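Local coordinates for protein alpha-1,4-endofucoidanase (PDB 6DLH) that hydrolyses alpha-1,4-linked fucoidan from within the chain as a family 107 glycoside hydrolase, probably by a retaining mechanism, and binds calcium, at residues E145-S150 against A222-S227; A266-N271 against L286-T291; K570-D575 against S602-V607; I674-G679 against N707-N712; D681-Q686 against W693-T698. All coordinates share one frame; numbering follows the deposited sequence.

In the fold
Along the chain the five contacts run from the catalytic domain into the Ig-like domains that follow it. Interaction 1 joins two strands of the parallel sheet of the catalytic domain, probably a barrel, and interaction 2 sets a loop against the next strand, centres about 9 Å apart; Y290 OH reaches E145. Interaction 3, its centre about 43 Å from that of interaction 1, belongs to one Ig-like domain. Interactions 4 and 5 share a further one, centres about 10 Å apart, the hairpin of interaction 5 lying in sequence between the strands of interaction 4. Interactions 3 and 4 pair equivalent strands in separate domains, so one edge arrangement recurs along this modular enzyme.

Interaction 1 of 5, residues E145-S150 against A222-S227; sequences EIYVNS and AWCFDS
I146 and V148 pack beside W223 and F225 on the face of the sheet that turns toward helices 198-216 and 249-259. The two strands are parallel neighbours in what is probably a (β/α)8-type barrel, as in the GH29 fucosidases this family resembles. I146 runs alongside the indole: its CG2 is 3.7 Å from CZ3 of W223, and its CB sits above one ring face, near the rim. V148 CG2 meets the same indole at its edge, while V148 CB comes within 3.6 Å of CD1 of F225. Backbone bonds alternate across the pair, for example C224 N to I146 O and V148 N to C224 O.

On the other face the SG of C224 approaches the Y147 ring obliquely, 4.2 Å from CD2. With its CG anti to the backbone N (chi1 174°), Y147 reaches diagonally across to D226 on the neighbouring strand, and its OH donates to the anti lone pair of D226 OD2 at 2.7 Å, ring and carboxylate planes 75° apart. A phenylalanine in place of Y147 would probably leave D226 OD2 without this donor and the carboxylate freer to turn, although N270 still holds OD1. N149 ND2 donates to S227 OG, which also bonds R156, while N149 OD1 takes Y151 N. D226 O is gripped from opposite faces of its plane by S150 N at 2.9 Å and S150 OG at 2.6 Å.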
# COMPACT_ATOMS: atom_id res chain seq x y z
N GLU A 145 3.59 -1.93 11.53
CA GLU A 145 4.96 -1.44 11.41
C GLU A 145 5.02 -0.68 10.10
O GLU A 145 4.52 -1.17 9.09
CB GLU A 145 5.94 -2.62 11.43
CG GLU A 145 7.41 -2.24 11.32
CD GLU A 145 8.42 -3.39 11.20
OE1 GLU A 145 8.07 -4.43 10.59
OE2 GLU A 145 9.56 -3.25 11.70
N ILE A 146 5.64 0.50 10.11
CA ILE A 146 5.62 1.35 8.93
C ILE A 146 7.03 1.53 8.40
O ILE A 146 7.93 1.90 9.16
CB ILE A 146 4.92 2.70 9.23
CG1 ILE A 146 3.47 2.51 9.70
CG2 ILE A 146 5.02 3.63 8.02
CD1 ILE A 146 2.52 2.00 8.64
N TYR A 147 7.20 1.28 7.10
CA TYR A 147 8.48 1.38 6.43
C TYR A 147 8.65 2.77 5.82
O TYR A 147 7.78 3.23 5.08
CB TYR A 147 8.61 0.34 5.32
CG TYR A 147 9.86 0.49 4.49
CD1 TYR A 147 9.94 1.42 3.46
CD2 TYR A 147 10.98 -0.29 4.75
CE1 TYR A 147 11.09 1.58 2.71
CE2 TYR A 147 12.14 -0.15 4.00
CZ TYR A 147 12.19 0.78 2.97
OH TYR A 147 13.34 0.90 2.24
N VAL A 148 9.80 3.40 6.11
CA VAL A 148 10.18 4.67 5.52
C VAL A 148 11.64 4.56 5.09
O VAL A 148 12.49 4.18 5.88
CB VAL A 148 9.98 5.85 6.50
CG1 VAL A 148 10.62 7.13 5.97
CG2 VAL A 148 8.51 6.08 6.82
N ASN A 149 11.91 4.86 3.82
CA ASN A 149 13.29 4.95 3.37
C ASN A 149 13.82 6.31 3.79
O ASN A 149 13.15 7.33 3.61
CB ASN A 149 13.44 4.64 1.89
CG ASN A 149 14.89 4.56 1.47
OD1 ASN A 149 15.53 5.59 1.27
ND2 ASN A 149 15.42 3.35 1.36
N SER A 150 15.03 6.31 4.37
CA SER A 150 15.58 7.47 5.04
C SER A 150 15.86 8.61 4.06
O SER A 150 15.83 9.77 4.46
CB SER A 150 16.81 7.10 5.84
OG SER A 150 16.46 6.33 6.98
N ALA A 222 4.89 0.86 15.11
CA ALA A 222 6.33 0.78 14.89
C ALA A 222 6.68 1.48 13.58
O ALA A 222 5.87 1.47 12.66
CB ALA A 222 6.78 -0.66 14.86
N TRP A 223 7.89 2.06 13.54
CA TRP A 223 8.48 2.63 12.34
C TRP A 223 9.85 2.00 12.11
O TRP A 223 10.66 1.94 13.03
CB TRP A 223 8.65 4.15 12.50
CG TRP A 223 7.41 4.95 12.71
CD1 TRP A 223 6.74 5.15 13.88
CD2 TRP A 223 6.71 5.73 11.72
NE1 TRP A 223 5.67 5.98 13.68
CE2 TRP A 223 5.63 6.35 12.36
CE3 TRP A 223 6.90 5.95 10.35
CZ2 TRP A 223 4.73 7.17 11.68
CZ3 TRP A 223 6.01 6.76 9.67
CH2 TRP A 223 4.94 7.36 10.34
N CYS A 224 10.15 1.56 10.89
CA CYS A 224 11.51 1.14 10.60
C CYS A 224 12.06 1.98 9.45
O CYS A 224 11.44 2.04 8.39
CB CYS A 224 11.60 -0.36 10.31
SG CYS A 224 10.64 -0.91 8.87
N PHE A 225 13.22 2.61 9.69
CA PHE A 225 13.83 3.54 8.74
C PHE A 225 15.03 2.88 8.06
O PHE A 225 16.05 2.63 8.70
CB PHE A 225 14.25 4.83 9.45
CG PHE A 225 13.09 5.64 10.00
CD1 PHE A 225 12.35 6.47 9.17
CD2 PHE A 225 12.74 5.55 11.33
CE1 PHE A 225 11.27 7.19 9.66
CE2 PHE A 225 11.66 6.27 11.83
CZ PHE A 225 10.93 7.09 10.99
N ASP A 226 14.89 2.65 6.76
CA ASP A 226 15.89 1.98 5.95
C ASP A 226 16.92 3.00 5.48
O ASP A 226 16.65 4.20 5.48
CB ASP A 226 15.22 1.30 4.76
CG ASP A 226 16.01 0.18 4.12
OD1 ASP A 226 17.08 -0.17 4.65
OD2 ASP A 226 15.54 -0.35 3.08
N SER A 227 18.10 2.51 5.07
CA SER A 227 19.14 3.32 4.44
C SER A 227 19.58 4.46 5.35
O SER A 227 20.04 5.49 4.86
CB SER A 227 18.68 3.84 3.10
OG SER A 227 18.47 2.76 2.19

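Interaction 2 of 5, residues A266-N271 against L286-T291; sequences AIAFNN and LFDDYT
Y290 lays its ring over the methyl group of A268. At its CB the side chain turns into the position between backbone N and carbonyl carbon (chi1 67°), which swings the ring across the strand. CG is then 3.9 Å from A268 CB, and CD1 passes I267 O. CE1 brings the ring edge to 3.6 Å from A266 O. The methyl sits almost over the middle of the face, A268 CB being 3.4 Å from the ring centroid and 12° off the normal, a CH-pi contact. At the tip, OH bonds to E145 two strands away.

The backbone of loop 286-291 runs along the edge of strand 266-269 not bonded to strand 222-226; 266-269 is an outermost strand of the parallel sheet in what is probably a barrel. The loop takes hold of I267 O through D289 N, 2.6 Å away in the carbonyl plane, and through Y290 N, tilted out of that plane. Two carboxylates answer the strand's N-H groups: D289 OD2 receives I267 N on its anti lone pair, its OD1 being in a salt bridge with R38, and D288 OD1 receives F269 N at 2.8 Å. D288 OD2 bonds T285 and accepts from a water.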
# COMPACT_ATOMS: atom_id res chain seq x y z
N ALA A 266 7.43 2.21 18.50
CA ALA A 266 8.77 1.65 18.53
C ALA A 266 9.51 2.01 17.25
O ALA A 266 8.94 1.91 16.16
CB ALA A 266 8.69 0.15 18.73
N ILE A 267 10.78 2.41 17.38
CA ILE A 267 11.55 2.96 16.27
C ILE A 267 12.76 2.07 16.01
O ILE A 267 13.38 1.58 16.95
CB ILE A 267 12.01 4.41 16.55
CG1 ILE A 267 10.94 5.29 17.22
CG2 ILE A 267 12.60 5.07 15.31
CD1 ILE A 267 9.63 5.39 16.45
N ALA A 268 13.10 1.89 14.72
CA ALA A 268 14.30 1.17 14.33
C ALA A 268 14.91 1.83 13.10
O ALA A 268 14.20 2.18 12.17
CB ALA A 268 13.97 -0.29 14.06
N PHE A 269 16.25 1.95 13.10
CA PHE A 269 17.01 2.50 11.99
C PHE A 269 17.92 1.43 11.41
O PHE A 269 18.56 0.69 12.15
CB PHE A 269 17.86 3.68 12.48
CG PHE A 269 17.06 4.85 12.99
CD1 PHE A 269 16.67 4.92 14.32
CD2 PHE A 269 16.68 5.89 12.14
CE1 PHE A 269 15.93 5.99 14.79
CE2 PHE A 269 15.94 6.96 12.61
CZ PHE A 269 15.56 7.01 13.93
N ASN A 270 17.97 1.34 10.08
CA ASN A 270 18.88 0.42 9.42
C ASN A 270 20.28 1.04 9.34
O ASN A 270 20.55 1.84 8.45
CB ASN A 270 18.42 0.03 8.02
CG ASN A 270 19.29 -1.03 7.39
OD1 ASN A 270 20.22 -1.54 8.03
ND2 ASN A 270 19.01 -1.38 6.15
N ASN A 271 21.15 0.64 10.27
CA ASN A 271 22.55 1.05 10.26
C ASN A 271 23.44 -0.14 9.90
O ASN A 271 24.57 -0.25 10.37
CB ASN A 271 22.97 1.69 11.59
CG ASN A 271 22.26 3.00 11.89
OD1 ASN A 271 22.15 3.87 11.02
ND2 ASN A 271 21.77 3.14 13.11
N LEU A 286 20.46 6.11 20.29
CA LEU A 286 19.66 6.54 21.43
C LEU A 286 18.18 6.49 21.07
O LEU A 286 17.33 6.71 21.93
CB LEU A 286 20.09 7.96 21.84
CG LEU A 286 21.47 8.07 22.49
CD1 LEU A 286 22.02 9.48 22.36
CD2 LEU A 286 21.44 7.65 23.96
N PHE A 287 17.86 6.16 19.81
CA PHE A 287 16.50 6.33 19.32
C PHE A 287 15.93 5.01 18.77
O PHE A 287 14.81 5.00 18.28
CB PHE A 287 16.42 7.53 18.36
CG PHE A 287 16.90 8.81 18.99
CD1 PHE A 287 16.12 9.47 19.93
CD2 PHE A 287 18.14 9.34 18.69
CE1 PHE A 287 16.56 10.64 20.54
CE2 PHE A 287 18.59 10.50 19.29
CZ PHE A 287 17.80 11.15 20.22
N ASP A 288 16.70 3.92 18.90
CA ASP A 288 16.25 2.59 18.52
C ASP A 288 15.51 1.93 19.68
O ASP A 288 16.07 1.78 20.76
CB ASP A 288 17.44 1.72 18.10
CG ASP A 288 17.94 1.99 16.69
OD1 ASP A 288 17.20 1.67 15.73
OD2 ASP A 288 19.07 2.50 16.57
N ASP A 289 14.26 1.53 19.44
CA ASP A 289 13.50 0.74 20.39
C ASP A 289 13.70 -0.74 20.06
O ASP A 289 13.57 -1.59 20.94
CB ASP A 289 12.02 1.10 20.40
CG ASP A 289 11.74 2.52 20.86
OD1 ASP A 289 11.83 2.76 22.08
OD2 ASP A 289 11.43 3.36 20.01
N TYR A 290 13.98 -1.03 18.79
CA TYR A 290 14.28 -2.39 18.35
C TYR A 290 15.31 -2.36 17.23
O TYR A 290 15.54 -1.32 16.61
CB TYR A 290 13.00 -3.14 17.95
CG TYR A 290 12.28 -2.65 16.71
CD1 TYR A 290 11.62 -1.43 16.70
CD2 TYR A 290 12.21 -3.44 15.58
CE1 TYR A 290 10.93 -0.98 15.57
CE2 TYR A 290 11.52 -3.02 14.45
CZ TYR A 290 10.88 -1.79 14.45
OH TYR A 290 10.20 -1.38 13.33
N THR A 291 15.91 -3.52 16.97
CA THR A 291 16.89 -3.65 15.91
C THR A 291 16.17 -3.82 14.58
O THR A 291 15.28 -4.66 14.46
CB THR A 291 17.86 -4.81 16.16
OG1 THR A 291 17.12 -6.03 16.19
CG2 THR A 291 18.64 -4.65 17.45
O HOH W 1 18.15 -0.67 14.39
O HOH W 2 21.23 1.30 15.19

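Interaction 3 of 5, residues K570-D575 against S602-V607; sequences KTSGPD and SFTFNV
A beta bulge at T571 and S572, set against T604, marks the end of strand 567-572, an outermost strand of a four-stranded sheet in an Ig-like domain. Before the bulge K570 pairs with F605 as a non-hydrogen-bonded antiparallel pair; after it S572 and T604 form a hydrogen-bonded one, one residue out of step. T571 N donates almost straight (177°) to T604 O at 2.9 Å, approaching from above the carbonyl plane, and T604 N returns a bond to S572 O at 3.2 Å.

On one face two hydroxyls meet: S572 OG and T604 OG1 are 2.9 Å apart in a hydrogen bond that either could donate. On the other, K570 lies against aromatic rings. Its CA stands over one face of F605, toward the rim, and its CB is 3.7 Å from CE2 of F605. Extended from there, with CG anti to the backbone N (chi1 168°), the chain carries NZ to the backbone oxygens of P574 and L577. P574 crosses F603 at about a right angle, its CD 3.4 Å from CE2 of F603. Between bulge and proline, G573 takes backbone angles open to little but glycine, and a CB there would run into F603 CD2 and S602 O. F603 and F605 point inward and the S572 and T604 hydroxyls outward, as expected for a sheet of an Ig-like beta-sandwich.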
# COMPACT_ATOMS: atom_id res chain seq x y z
N LYS A 570 -24.76 -1.12 -10.58
CA LYS A 570 -25.13 -0.28 -11.69
C LYS A 570 -26.43 -0.85 -12.27
O LYS A 570 -26.48 -2.04 -12.60
CB LYS A 570 -24.01 -0.31 -12.73
CG LYS A 570 -24.34 0.29 -14.10
CD LYS A 570 -23.17 0.25 -15.04
CE LYS A 570 -23.51 0.68 -16.44
NZ LYS A 570 -22.41 0.40 -17.39
N THR A 571 -27.47 -0.01 -12.37
CA THR A 571 -28.78 -0.48 -12.79
C THR A 571 -29.17 0.04 -14.17
O THR A 571 -30.06 -0.52 -14.80
CB THR A 571 -29.86 -0.28 -11.71
OG1 THR A 571 -30.01 1.11 -11.43
CG2 THR A 571 -29.60 -1.04 -10.43
N SER A 572 -28.49 1.08 -14.67
CA SER A 572 -28.78 1.57 -16.00
C SER A 572 -27.67 2.50 -16.48
O SER A 572 -26.88 2.97 -15.67
CB SER A 572 -30.12 2.28 -16.04
OG SER A 572 -30.04 3.52 -15.36
N GLY A 573 -27.66 2.79 -17.79
CA GLY A 573 -26.71 3.71 -18.40
C GLY A 573 -25.82 2.99 -19.41
O GLY A 573 -25.94 1.78 -19.57
N PRO A 574 -24.91 3.71 -20.12
CA PRO A 574 -24.01 3.11 -21.10
C PRO A 574 -23.12 1.98 -20.56
O PRO A 574 -22.82 1.95 -19.37
CB PRO A 574 -23.11 4.28 -21.53
CG PRO A 574 -23.97 5.50 -21.29
CD PRO A 574 -24.74 5.17 -20.03
N ASP A 575 -22.70 1.09 -21.46
CA ASP A 575 -22.09 -0.18 -21.09
C ASP A 575 -20.67 0.01 -20.56
O ASP A 575 -20.22 -0.78 -19.73
CB ASP A 575 -22.09 -1.17 -22.26
CG ASP A 575 -23.48 -1.55 -22.77
OD1 ASP A 575 -24.21 -2.25 -22.03
OD2 ASP A 575 -23.81 -1.15 -23.91
N SER A 602 -25.09 9.41 -18.26
CA SER A 602 -25.96 9.29 -17.10
C SER A 602 -26.11 7.82 -16.71
O SER A 602 -26.17 6.96 -17.58
CB SER A 602 -27.29 9.94 -17.39
OG SER A 602 -27.89 10.42 -16.20
N PHE A 603 -26.18 7.55 -15.40
CA PHE A 603 -26.19 6.19 -14.87
C PHE A 603 -27.02 6.14 -13.60
O PHE A 603 -27.07 7.11 -12.84
CB PHE A 603 -24.76 5.75 -14.52
CG PHE A 603 -23.73 5.90 -15.60
CD1 PHE A 603 -22.99 7.07 -15.73
CD2 PHE A 603 -23.48 4.86 -16.50
CE1 PHE A 603 -22.04 7.20 -16.73
CE2 PHE A 603 -22.53 5.00 -17.50
CZ PHE A 603 -21.81 6.17 -17.62
N THR A 604 -27.65 4.98 -13.35
CA THR A 604 -28.32 4.75 -12.08
C THR A 604 -27.48 3.79 -11.23
O THR A 604 -26.99 2.79 -11.74
CB THR A 604 -29.76 4.24 -12.26
OG1 THR A 604 -30.49 5.21 -13.01
CG2 THR A 604 -30.48 4.00 -10.95
N PHE A 605 -27.36 4.10 -9.93
CA PHE A 605 -26.65 3.25 -9.00
C PHE A 605 -27.53 2.94 -7.78
O PHE A 605 -28.10 3.83 -7.16
CB PHE A 605 -25.27 3.84 -8.67
CG PHE A 605 -24.22 3.54 -9.70
CD1 PHE A 605 -24.09 4.33 -10.84
CD2 PHE A 605 -23.36 2.46 -9.56
CE1 PHE A 605 -23.14 4.04 -11.81
CE2 PHE A 605 -22.40 2.18 -10.52
CZ PHE A 605 -22.29 2.96 -11.65
N ASN A 606 -27.64 1.64 -7.46
CA ASN A 606 -28.37 1.20 -6.29
C ASN A 606 -27.38 0.88 -5.17
O ASN A 606 -26.36 0.26 -5.41
CB ASN A 606 -29.27 -0.01 -6.58
CG ASN A 606 -30.10 -0.43 -5.38
OD1 ASN A 606 -31.16 0.14 -5.12
ND2 ASN A 606 -29.62 -1.42 -4.65
N VAL A 607 -27.71 1.32 -3.94
CA VAL A 607 -27.02 0.87 -2.74
C VAL A 607 -28.04 0.15 -1.87
O VAL A 607 -29.09 0.71 -1.56
CB VAL A 607 -26.33 2.04 -2.00
CG1 VAL A 607 -27.32 3.10 -1.55
CG2 VAL A 607 -25.50 1.56 -0.82

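Interaction 4 of 5, residues I674-G679 against N707-N712; sequences ITKTSG and NSFTFN
T710 OG1 is gripped by two hydroxyls of the facing strand, T677 OG1 at 2.6 Å and S678 OG at 2.9 Å. Both neighbours look at the one threonine because the strand makes a classic beta bulge here, in the four-stranded sheet of an Ig-like domain. T710 takes the torsion that sets OG1 between its backbone N and carbonyl carbon (chi1 72°), and this turns the oxygen toward the pair. The backbone frames the bulge: T677 N donates to T710 O, and T710 N to S678 O from well above the carbonyl plane. N712 N meets T675 O at 2.8 Å, nearly along the C=O axis.

The opposite face is mostly apolar, with a lysine along it. I674 crosses F711 at about a right angle, CG2 3.8 Å from CD2 of the ring, and K676 CB lies 3.7 Å from CE2 of F711. K676 CE reaches the edge of F709, 3.8 Å from its CD2, while NZ goes on to the backbone oxygens of P680 and L683.

With one proton, T710 OG1 can donate to at most one of the two hydroxyls, so it must accept from at least one.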
# COMPACT_ATOMS: atom_id res chain seq x y z
N ILE A 674 -8.43 1.18 -42.93
CA ILE A 674 -7.30 1.82 -43.58
C ILE A 674 -6.89 0.95 -44.78
O ILE A 674 -6.59 -0.23 -44.64
CB ILE A 674 -6.13 2.09 -42.61
CG1 ILE A 674 -6.59 2.89 -41.38
CG2 ILE A 674 -4.97 2.78 -43.31
CD1 ILE A 674 -5.48 3.28 -40.43
N THR A 675 -6.96 1.56 -45.96
CA THR A 675 -6.50 0.95 -47.20
C THR A 675 -5.34 1.77 -47.74
O THR A 675 -5.28 2.98 -47.54
CB THR A 675 -7.65 0.81 -48.20
OG1 THR A 675 -8.14 2.13 -48.42
CG2 THR A 675 -8.78 -0.06 -47.70
N LYS A 676 -4.40 1.10 -48.40
CA LYS A 676 -3.28 1.77 -49.04
C LYS A 676 -3.76 2.26 -50.39
O LYS A 676 -4.55 1.58 -51.05
CB LYS A 676 -2.11 0.80 -49.20
CG LYS A 676 -0.79 1.44 -49.65
CD LYS A 676 0.21 0.39 -50.08
CE LYS A 676 1.59 0.94 -50.34
NZ LYS A 676 2.52 -0.14 -50.74
N THR A 677 -3.27 3.44 -50.80
CA THR A 677 -3.68 4.07 -52.04
C THR A 677 -2.48 4.39 -52.94
O THR A 677 -2.66 4.51 -54.15
CB THR A 677 -4.64 5.25 -51.81
OG1 THR A 677 -3.97 6.19 -50.97
CG2 THR A 677 -5.98 4.83 -51.22
N SER A 678 -1.27 4.51 -52.37
CA SER A 678 -0.08 4.67 -53.19
C SER A 678 1.20 4.52 -52.37
O SER A 678 1.16 4.51 -51.14
CB SER A 678 -0.09 5.97 -53.96
OG SER A 678 0.29 7.05 -53.13
N GLY A 679 2.34 4.41 -53.09
CA GLY A 679 3.69 4.40 -52.54
C GLY A 679 4.37 3.04 -52.72
O GLY A 679 3.70 2.05 -53.01
N ASN A 707 10.54 7.50 -48.26
CA ASN A 707 9.54 6.70 -48.96
C ASN A 707 8.16 7.23 -48.61
O ASN A 707 7.73 7.15 -47.46
CB ASN A 707 9.63 5.23 -48.57
CG ASN A 707 10.82 4.50 -49.16
OD1 ASN A 707 10.66 3.45 -49.77
ND2 ASN A 707 12.02 5.05 -49.00
N SER A 708 7.46 7.76 -49.62
CA SER A 708 6.18 8.42 -49.41
C SER A 708 5.03 7.47 -49.74
O SER A 708 5.03 6.81 -50.78
CB SER A 708 6.11 9.71 -50.17
OG SER A 708 4.85 10.34 -49.98
N PHE A 709 4.04 7.41 -48.84
CA PHE A 709 2.89 6.54 -48.99
C PHE A 709 1.61 7.34 -48.72
O PHE A 709 1.65 8.37 -48.07
CB PHE A 709 2.95 5.36 -48.01
CG PHE A 709 4.18 4.51 -48.11
CD1 PHE A 709 5.36 4.87 -47.46
CD2 PHE A 709 4.17 3.33 -48.84
CE1 PHE A 709 6.49 4.09 -47.55
CE2 PHE A 709 5.31 2.54 -48.93
CZ PHE A 709 6.47 2.92 -48.29
N THR A 710 0.48 6.84 -49.22
CA THR A 710 -0.80 7.45 -48.90
C THR A 710 -1.76 6.37 -48.43
O THR A 710 -1.77 5.26 -48.96
CB THR A 710 -1.32 8.33 -50.05
OG1 THR A 710 -1.77 7.49 -51.12
CG2 THR A 710 -0.30 9.32 -50.57
N PHE A 711 -2.57 6.70 -47.41
CA PHE A 711 -3.49 5.75 -46.82
C PHE A 711 -4.86 6.39 -46.66
O PHE A 711 -4.96 7.58 -46.36
CB PHE A 711 -2.93 5.20 -45.50
CG PHE A 711 -1.79 4.22 -45.65
CD1 PHE A 711 -0.47 4.65 -45.69
CD2 PHE A 711 -2.03 2.85 -45.77
CE1 PHE A 711 0.57 3.75 -45.83
CE2 PHE A 711 -0.99 1.95 -45.92
CZ PHE A 711 0.32 2.40 -45.95
N ASN A 712 -5.90 5.59 -46.84
CA ASN A 712 -7.25 6.13 -46.78
C ASN A 712 -7.98 5.53 -45.58
O ASN A 712 -7.91 4.33 -45.33
CB ASN A 712 -7.99 6.02 -48.12
CG ASN A 712 -9.41 6.54 -48.04
OD1 ASN A 712 -9.67 7.70 -48.37
ND2 ASN A 712 -10.32 5.71 -47.57

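Interaction 5 of 5, residues D681-Q686 against W693-T698; sequences DWLTIQ and WKLSGT
I685 and L695 pair across a beta hairpin, strands 684-689 and 692-697 of an Ig-like domain, and their side chains belong to its close-packed face. CG1 of I685 is anti to the backbone N (chi1 -157°), which lays it 3.7 Å from CD2 of L695 and carries CD1 on to 3.7 Å from CB of W693. L683 adds its CD1, 3.8 Å from L695 CB, and F711 of the neighbouring sheet backs L683, I685 and L695 together. Cutting I685 back to an alanine would probably open a gap between L695 and W693 and leave F711 less firmly packed.

At the start of the hairpin W682 turns the edge of its indole toward the backbone of G697, its NE1 bonded to N707. W682 O lies 3.4 Å from G697 CA, where a side chain would have no place.

The other face is loose. T684, Q686, K694 and S696 point to the solvent side, and no side-chain bond joins the strands directly there; the backbones tie them, Q686 and K694 exchanging two bonds, T684 and S696 likewise. One water bridges W682 O and T698 N; a second sits 2.8 Å from T684 OG1 and donates to S696 O at 3.0 Å.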
# COMPACT_ATOMS: atom_id res chain seq x y z
N ASP A 681 6.11 -0.70 -52.86
CA ASP A 681 5.40 -1.97 -52.74
C ASP A 681 5.77 -2.71 -51.45
O ASP A 681 5.02 -3.59 -51.02
CB ASP A 681 5.69 -2.89 -53.92
CG ASP A 681 4.79 -2.67 -55.12
OD1 ASP A 681 3.78 -1.94 -54.98
OD2 ASP A 681 5.11 -3.23 -56.20
N TRP A 682 6.92 -2.37 -50.86
CA TRP A 682 7.44 -3.16 -49.76
C TRP A 682 6.59 -3.06 -48.49
O TRP A 682 6.54 -4.01 -47.72
CB TRP A 682 8.93 -2.88 -49.49
CG TRP A 682 9.25 -1.49 -49.02
CD1 TRP A 682 9.63 -0.43 -49.79
CD2 TRP A 682 9.26 -1.02 -47.66
NE1 TRP A 682 9.87 0.67 -49.01
CE2 TRP A 682 9.65 0.34 -47.70
CE3 TRP A 682 8.99 -1.61 -46.42
CZ2 TRP A 682 9.76 1.11 -46.54
CZ3 TRP A 682 9.10 -0.84 -45.28
CH2 TRP A 682 9.48 0.50 -45.34
N LEU A 683 5.90 -1.92 -48.30
CA LEU A 683 5.15 -1.67 -47.08
C LEU A 683 3.66 -1.92 -47.31
O LEU A 683 3.04 -1.29 -48.17
CB LEU A 683 5.42 -0.23 -46.61
CG LEU A 683 4.68 0.24 -45.36
CD1 LEU A 683 5.51 0.01 -44.10
CD2 LEU A 683 4.31 1.71 -45.47
N THR A 684 3.08 -2.84 -46.54
CA THR A 684 1.64 -3.05 -46.56
C THR A 684 1.07 -2.79 -45.17
O THR A 684 1.80 -2.45 -44.24
CB THR A 684 1.25 -4.44 -47.10
OG1 THR A 684 1.79 -5.46 -46.25
CG2 THR A 684 1.67 -4.66 -48.54
N ILE A 685 -0.26 -2.93 -45.04
CA ILE A 685 -0.92 -2.71 -43.77
C ILE A 685 -1.90 -3.85 -43.55
O ILE A 685 -2.51 -4.34 -44.50
CB ILE A 685 -1.64 -1.34 -43.73
CG1 ILE A 685 -1.86 -0.85 -42.30
CG2 ILE A 685 -2.95 -1.37 -44.53
CD1 ILE A 685 -2.64 0.45 -42.20
N GLN A 686 -2.02 -4.28 -42.29
CA GLN A 686 -3.08 -5.19 -41.91
C GLN A 686 -3.59 -4.81 -40.52
O GLN A 686 -2.82 -4.36 -39.67
CB GLN A 686 -2.62 -6.65 -41.99
CG GLN A 686 -3.77 -7.63 -42.13
CD GLN A 686 -3.32 -9.02 -42.48
OE1 GLN A 686 -2.37 -9.55 -41.89
NE2 GLN A 686 -3.99 -9.63 -43.44
N TRP A 693 -3.59 -0.89 -36.46
CA TRP A 693 -3.22 -1.41 -37.77
C TRP A 693 -1.70 -1.44 -37.88
O TRP A 693 -1.04 -0.45 -37.55
CB TRP A 693 -3.85 -0.56 -38.89
CG TRP A 693 -5.35 -0.63 -38.95
CD1 TRP A 693 -6.23 -0.13 -38.03
CD2 TRP A 693 -6.16 -1.24 -39.97
NE1 TRP A 693 -7.52 -0.38 -38.41
CE2 TRP A 693 -7.51 -1.06 -39.60
CE3 TRP A 693 -5.87 -1.91 -41.17
CZ2 TRP A 693 -8.57 -1.54 -40.37
CZ3 TRP A 693 -6.92 -2.39 -41.93
CH2 TRP A 693 -8.25 -2.21 -41.54
N LYS A 694 -1.15 -2.56 -38.35
CA LYS A 694 0.30 -2.72 -38.41
C LYS A 694 0.83 -2.52 -39.83
O LYS A 694 0.39 -3.18 -40.77
CB LYS A 694 0.75 -4.07 -37.83
CG LYS A 694 2.27 -4.28 -37.78
CD LYS A 694 2.71 -5.54 -37.07
CE LYS A 694 2.57 -6.80 -37.90
NZ LYS A 694 2.86 -8.01 -37.09
N LEU A 695 1.79 -1.59 -39.95
CA LEU A 695 2.57 -1.40 -41.15
C LEU A 695 3.81 -2.27 -41.06
O LEU A 695 4.61 -2.12 -40.14
CB LEU A 695 2.96 0.08 -41.25
CG LEU A 695 1.81 1.07 -41.44
CD1 LEU A 695 2.24 2.48 -41.05
CD2 LEU A 695 1.30 1.03 -42.87
N SER A 696 3.97 -3.17 -42.03
CA SER A 696 5.13 -4.05 -42.03
C SER A 696 5.66 -4.28 -43.44
O SER A 696 5.02 -3.93 -44.43
CB SER A 696 4.83 -5.35 -41.33
OG SER A 696 3.66 -5.94 -41.86
N GLY A 697 6.86 -4.87 -43.50
CA GLY A 697 7.54 -5.19 -44.74
C GLY A 697 9.04 -5.05 -44.56
O GLY A 697 9.49 -4.50 -43.56
N THR A 698 9.80 -5.53 -45.55
CA THR A 698 11.25 -5.45 -45.48
C THR A 698 11.77 -4.57 -46.61
O THR A 698 11.62 -4.91 -47.78
CB THR A 698 11.89 -6.84 -45.43
OG1 THR A 698 11.23 -7.57 -44.39
CG2 THR A 698 13.38 -6.79 -45.14
O HOH W 3 8.35 -6.44 -47.83
O HOH W 4 4.51 -5.96 -46.58